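Local coordinates for protein muconate lactonizing enzyme (Corynebacterium glutamicum, PDB 3I4K) that belongs to the enolase superfamily, in the muconate lactonizing enzyme group, and carries a magnesium ion at the barrel of its C-terminal domain, at residues 181-185 with 216-222; 305-311 with 330-334. All blocks are in the same frame, centred on the assembly; numbering follows the deposited sequence.

Both contacts lie in the enolase C-terminal domain-like region, a barrel of strands and helices, but they share no helix or strand. Contact 1 joins two successive helices of the barrel's outer layer, 177-189 and 207-219, with its centre about 25 Å from the centre of the chain. Contact 2 has its centre about 8 Å from that of the chain and brings the starts of helices 308-320 and 332-335 together. The two centres are about 29 Å apart. Contact 1 is mostly buried and held by aliphatic packing, with Ile216 at its exposed margin. Contact 2 has no exposed residue among those that touch. It mixes proline and aromatic packing with a water bridge and a C-H...O contact.

Contact 1: residues 181-185 with 216-222; sequences TRRVA and ILAEAGV
Leu217 sets its CD2 methyl against Thr181, Val184 and Ala185. Its CG stands beside the backbone N, chi1 -65°, which carries the branch across to helix 177-189. CD2 meets the backbone O of Thr181 at 3.6 Å and CG1 of Val184 at 3.7 Å. The side chains of Leu217 and Val184 cross at about a right angle. Val184 CG1 is anti to its backbone N, chi1 173°. This methyl also reaches Val222 CG2, at 4.1 Å, and again the two side chains run roughly at right angles. Thr181 turns CG2 to Ile216 CG2, 3.8 Å away, and Ile216 is the solvent-exposed member of the pair. The other branch of Thr181, OG1, is bonded to Pro177 O in its own helix. Ala185 and Ala220 mark the closest approach of the backbones. Their CA atoms are 5.5 Å apart and their CB methyls 4.0 Å apart. Gly221 then leaves the helical conformation with positive phi, in a Schellman motif. The chain turns there, and Val222 comes back to Val184. Ile199 of strand 196-200 touches both of these valines, and Phe225 of strand 224-226 touches Leu217. The contact therefore joins neighbouring helices outside the parallel strands of the barrel. The meeting groups are mostly methyls. The backbone O of Thr181 and N of Ala185, which also touch Leu217 CD2, are bonded to each other within the helix. Cohesion thus rests on shape and exclusion of water, with no polar bond between the two segments.

Contact 2: residues 305-311 with 330-334; sequences LEGPIGT and LFGPQ
Thr311 meets Pro333 through CD and CG of the proline ring. Thr311 OG1 lies 3.1 Å from Pro333 CD, and its CB and CG2 also border CD and CG of the ring. With chi1 -62°, OG1 stands beside the backbone N and CG2 is anti to it; CG2 extends on to Leu330 CB at 4.0 Å. Alongside, Gly332 CA approaches the backbone O of Glu306 at 3.5 Å in a C-H...O contact, with an angle of 147° at the hydrogen. Further along, Leu305 CD1 lies obliquely to the Phe331 ring, 3.9 Å from CZ.

The next shell fixes the hydroxyl of Thr311. OG1 donates to Gly307 O at 2.7 Å, from above the carbonyl plane. The same oxygen accepts from Thr311 N, so two bonds grip it in the first turn of helix 308-320. OG1 also accepts from a water, which in turn accepts from Gly332 N at 2.8 Å. This water links the two segments through polar atoms. Glu306 is held by Thr277 and by the backbone N of Ser304.

Gly307 is the N-cap of helix 308-320. Glu52 of strand 48-53 accepts from the backbone N of Gly307 and of Gly310, which ties this helix start to the antiparallel sheet. The side chain of Leu305 is about 9 Å from the bound magnesium ion. From segment 330-334, Phe331 packs on Val140, Trp142 and Ala143 of strand 137-144, and Pro333 rests on Tyr347 of strand 347-348.

Contact 1: residues 181-185 with 216-222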
loop_
_atom_site.group_PDB
_atom_site.type_symbol
_atom_site.label_atom_id
_atom_site.label_comp_id
_atom_site.label_asym_id
_atom_site.label_seq_id
_atom_site.Cartn_x
_atom_site.Cartn_y
_atom_site.Cartn_z
ATOM N N THR A 181 -3.011 34.743 -17.692
ATOM C CA THR A 181 -1.580 34.475 -17.815
ATOM C C THR A 181 -0.774 35.695 -17.372
ATOM O O THR A 181 0.194 35.580 -16.608
ATOM C CB THR A 181 -1.213 34.141 -19.285
ATOM O OG1 THR A 181 -1.779 32.874 -19.645
ATOM C CG2 THR A 181 0.297 34.092 -19.475
ATOM N N ARG A 182 -1.183 36.861 -17.864
ATOM C CA ARG A 182 -0.519 38.118 -17.549
ATOM C C ARG A 182 -0.519 38.336 -16.037
ATOM O O ARG A 182 0.496 38.705 -15.452
ATOM C CB ARG A 182 -1.250 39.265 -18.256
ATOM C CG ARG A 182 -0.355 40.395 -18.757
ATOM C CD ARG A 182 -0.623 40.657 -20.240
ATOM N NE ARG A 182 -2.057 40.747 -20.516
ATOM C CZ ARG A 182 -2.620 40.401 -21.671
ATOM N NH1 ARG A 182 -1.869 39.945 -22.667
ATOM N NH2 ARG A 182 -3.939 40.487 -21.823
ATOM N N ARG A 183 -1.668 38.084 -15.421
ATOM C CA ARG A 183 -1.855 38.228 -13.985
ATOM C C ARG A 183 -0.825 37.411 -13.210
ATOM O O ARG A 183 -0.157 37.927 -12.306
ATOM C CB ARG A 183 -3.265 37.766 -13.607
ATOM C CG ARG A 183 -3.586 37.838 -12.129
ATOM C CD ARG A 183 -5.005 37.345 -11.858
ATOM N NE ARG A 183 -5.172 35.918 -12.132
ATOM C CZ ARG A 183 -5.035 34.957 -11.220
ATOM N NH1 ARG A 183 -4.728 35.266 -9.964
ATOM N NH2 ARG A 183 -5.220 33.683 -11.557
ATOM N N VAL A 184 -0.697 36.136 -13.573
ATOM C CA VAL A 184 0.239 35.233 -12.907
ATOM C C VAL A 184 1.698 35.533 -13.255
ATOM O O VAL A 184 2.559 35.527 -12.377
ATOM C CB VAL A 184 -0.085 33.752 -13.251
ATOM C CG1 VAL A 184 0.991 32.834 -12.701
ATOM C CG2 VAL A 184 -1.440 33.373 -12.661
ATOM N N ALA A 185 1.977 35.795 -14.529
ATOM C CA ALA A 185 3.343 36.094 -14.933
ATOM C C ALA A 185 3.844 37.307 -14.160
ATOM O O ALA A 185 4.958 37.302 -13.631
ATOM C CB ALA A 185 3.408 36.361 -16.432
ATOM N N ILE A 216 4.683 30.906 -21.453
ATOM C CA ILE A 216 4.876 32.243 -20.909
ATOM C C ILE A 216 5.061 32.179 -19.397
ATOM O O ILE A 216 5.897 32.888 -18.833
ATOM C CB ILE A 216 3.677 33.160 -21.238
ATOM C CG1 ILE A 216 3.557 33.317 -22.752
ATOM C CG2 ILE A 216 3.866 34.537 -20.589
ATOM C CD1 ILE A 216 2.247 33.940 -23.196
ATOM N N LEU A 217 4.281 31.330 -18.739
ATOM C CA LEU A 217 4.397 31.171 -17.294
ATOM C C LEU A 217 5.698 30.483 -16.911
ATOM O O LEU A 217 6.255 30.749 -15.845
ATOM C CB LEU A 217 3.217 30.373 -16.736
ATOM C CG LEU A 217 1.850 31.048 -16.866
ATOM C CD1 LEU A 217 0.813 30.244 -16.106
ATOM C CD2 LEU A 217 1.917 32.463 -16.306
ATOM N N ALA A 218 6.185 29.596 -17.778
ATOM C CA ALA A 218 7.432 28.884 -17.515
ATOM C C ALA A 218 8.609 29.857 -17.551
ATOM O O ALA A 218 9.531 29.781 -16.730
ATOM C CB ALA A 218 7.635 27.784 -18.551
ATOM N N GLU A 219 8.574 30.769 -18.515
ATOM C CA GLU A 219 9.629 31.756 -18.663
ATOM C C GLU A 219 9.597 32.721 -17.484
ATOM O O GLU A 219 10.626 33.267 -17.095
ATOM C CB GLU A 219 9.453 32.517 -19.979
ATOM C CG GLU A 219 10.589 33.479 -20.311
ATOM C CD GLU A 219 10.480 34.049 -21.719
ATOM O OE1 GLU A 219 9.480 34.745 -22.014
ATOM O OE2 GLU A 219 11.397 33.799 -22.533
ATOM N N ALA A 220 8.409 32.914 -16.910
ATOM C CA ALA A 220 8.236 33.819 -15.772
ATOM C C ALA A 220 8.667 33.193 -14.447
ATOM O O ALA A 220 8.711 33.870 -13.420
ATOM C CB ALA A 220 6.782 34.277 -15.679
ATOM N N GLY A 221 8.959 31.895 -14.465
ATOM C CA GLY A 221 9.395 31.244 -13.246
ATOM C C GLY A 221 8.451 30.259 -12.589
ATOM O O GLY A 221 8.823 29.661 -11.584
ATOM N N VAL A 222 7.242 30.078 -13.115
ATOM C CA VAL A 222 6.331 29.110 -12.503
ATOM C C VAL A 222 6.990 27.725 -12.621
ATOM O O VAL A 222 7.382 27.310 -13.709
ATOM C CB VAL A 222 4.950 29.112 -13.199
ATOM C CG1 VAL A 222 4.082 28.011 -12.627
ATOM C CG2 VAL A 222 4.273 30.461 -13.004
#

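Contact 2: residues 305-311 with 330-334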
loop_
_atom_site.group_PDB
_atom_site.type_symbol
_atom_site.label_atom_id
_atom_site.label_comp_id
_atom_site.label_asym_id
_atom_site.label_seq_id
_atom_site.Cartn_x
_atom_site.Cartn_y
_atom_site.Cartn_z
ATOM N N LEU A 305 -9.506 20.886 0.471
ATOM C CA LEU A 305 -9.949 21.950 1.365
ATOM C C LEU A 305 -10.751 21.318 2.494
ATOM O O LEU A 305 -11.885 21.719 2.778
ATOM C CB LEU A 305 -10.799 22.988 0.626
ATOM C CG LEU A 305 -10.090 24.217 0.047
ATOM C CD1 LEU A 305 -8.567 24.083 0.101
ATOM C CD2 LEU A 305 -10.573 24.407 -1.383
ATOM N N GLU A 306 -10.151 20.311 3.123
ATOM C CA GLU A 306 -10.786 19.614 4.237
ATOM C C GLU A 306 -10.854 20.517 5.454
ATOM O O GLU A 306 -10.063 21.460 5.588
ATOM C CB GLU A 306 -9.991 18.362 4.647
ATOM C CG GLU A 306 -9.898 17.252 3.604
ATOM C CD GLU A 306 -8.815 17.494 2.570
ATOM O OE1 GLU A 306 -8.074 18.493 2.692
ATOM O OE2 GLU A 306 -8.704 16.676 1.637
ATOM N N GLY A 307 -11.803 20.220 6.335
ATOM C CA GLY A 307 -11.921 20.972 7.566
ATOM C C GLY A 307 -10.854 20.412 8.497
ATOM O O GLY A 307 -9.945 19.717 8.036
ATOM N N PRO A 308 -10.929 20.682 9.809
ATOM C CA PRO A 308 -9.926 20.169 10.750
ATOM C C PRO A 308 -9.841 18.646 10.807
ATOM O O PRO A 308 -8.751 18.089 10.878
ATOM C CB PRO A 308 -10.355 20.786 12.081
ATOM C CG PRO A 308 -11.851 20.927 11.917
ATOM C CD PRO A 308 -11.949 21.476 10.514
ATOM N N ILE A 309 -10.986 17.974 10.776
ATOM C CA ILE A 309 -11.007 16.519 10.825
ATOM C C ILE A 309 -10.344 15.920 9.581
ATOM O O ILE A 309 -9.445 15.086 9.684
ATOM C CB ILE A 309 -12.463 15.988 10.937
ATOM C CG1 ILE A 309 -12.978 16.176 12.370
ATOM C CG2 ILE A 309 -12.529 14.525 10.557
ATOM C CD1 ILE A 309 -12.169 15.425 13.425
ATOM N N GLY A 310 -10.790 16.359 8.406
ATOM C CA GLY A 310 -10.235 15.839 7.171
ATOM C C GLY A 310 -8.754 16.110 7.027
ATOM O O GLY A 310 -7.998 15.252 6.557
ATOM N N THR A 311 -8.341 17.307 7.428
ATOM C CA THR A 311 -6.948 17.713 7.349
ATOM C C THR A 311 -6.087 16.875 8.294
ATOM O O THR A 311 -4.942 16.552 7.983
ATOM C CB THR A 311 -6.805 19.198 7.709
ATOM O OG1 THR A 311 -7.532 19.990 6.756
ATOM C CG2 THR A 311 -5.343 19.613 7.721
ATOM N N LEU A 330 -1.786 21.216 3.093
ATOM C CA LEU A 330 -2.818 20.946 4.092
ATOM C C LEU A 330 -3.029 22.156 5.000
ATOM O O LEU A 330 -2.672 22.137 6.180
ATOM C CB LEU A 330 -2.429 19.711 4.912
ATOM C CG LEU A 330 -2.412 18.404 4.114
ATOM C CD1 LEU A 330 -1.901 17.270 4.987
ATOM C CD2 LEU A 330 -3.815 18.086 3.611
ATOM N N PHE A 331 -3.625 23.197 4.418
ATOM C CA PHE A 331 -3.892 24.461 5.091
ATOM C C PHE A 331 -5.385 24.696 5.300
ATOM O O PHE A 331 -5.786 25.733 5.828
ATOM C CB PHE A 331 -3.325 25.596 4.247
ATOM C CG PHE A 331 -3.963 25.717 2.888
ATOM C CD1 PHE A 331 -5.204 26.330 2.733
ATOM C CD2 PHE A 331 -3.332 25.194 1.760
ATOM C CE1 PHE A 331 -5.810 26.424 1.473
ATOM C CE2 PHE A 331 -3.929 25.279 0.497
ATOM C CZ PHE A 331 -5.167 25.894 0.354
ATOM N N GLY A 332 -6.199 23.736 4.875
ATOM C CA GLY A 332 -7.642 23.852 5.008
ATOM C C GLY A 332 -8.107 24.615 6.239
ATOM O O GLY A 332 -8.753 25.663 6.110
ATOM N N PRO A 333 -7.789 24.115 7.449
ATOM C CA PRO A 333 -8.168 24.738 8.720
ATOM C C PRO A 333 -7.953 26.250 8.769
ATOM O O PRO A 333 -8.762 26.975 9.349
ATOM C CB PRO A 333 -7.307 23.991 9.734
ATOM C CG PRO A 333 -7.251 22.608 9.141
ATOM C CD PRO A 333 -6.975 22.908 7.685
ATOM N N GLN A 334 -6.869 26.719 8.157
ATOM C CA GLN A 334 -6.557 28.142 8.140
ATOM C C GLN A 334 -7.506 28.969 7.280
ATOM O O GLN A 334 -7.742 30.145 7.561
ATOM C CB GLN A 334 -5.126 28.366 7.656
ATOM C CG GLN A 334 -4.062 27.832 8.593
ATOM C CD GLN A 334 -2.677 28.340 8.238
ATOM O OE1 GLN A 334 -2.177 28.110 7.132
ATOM N NE2 GLN A 334 -2.051 29.043 9.177
HETATM O O HOH W 1 -6.354 20.926 4.530
#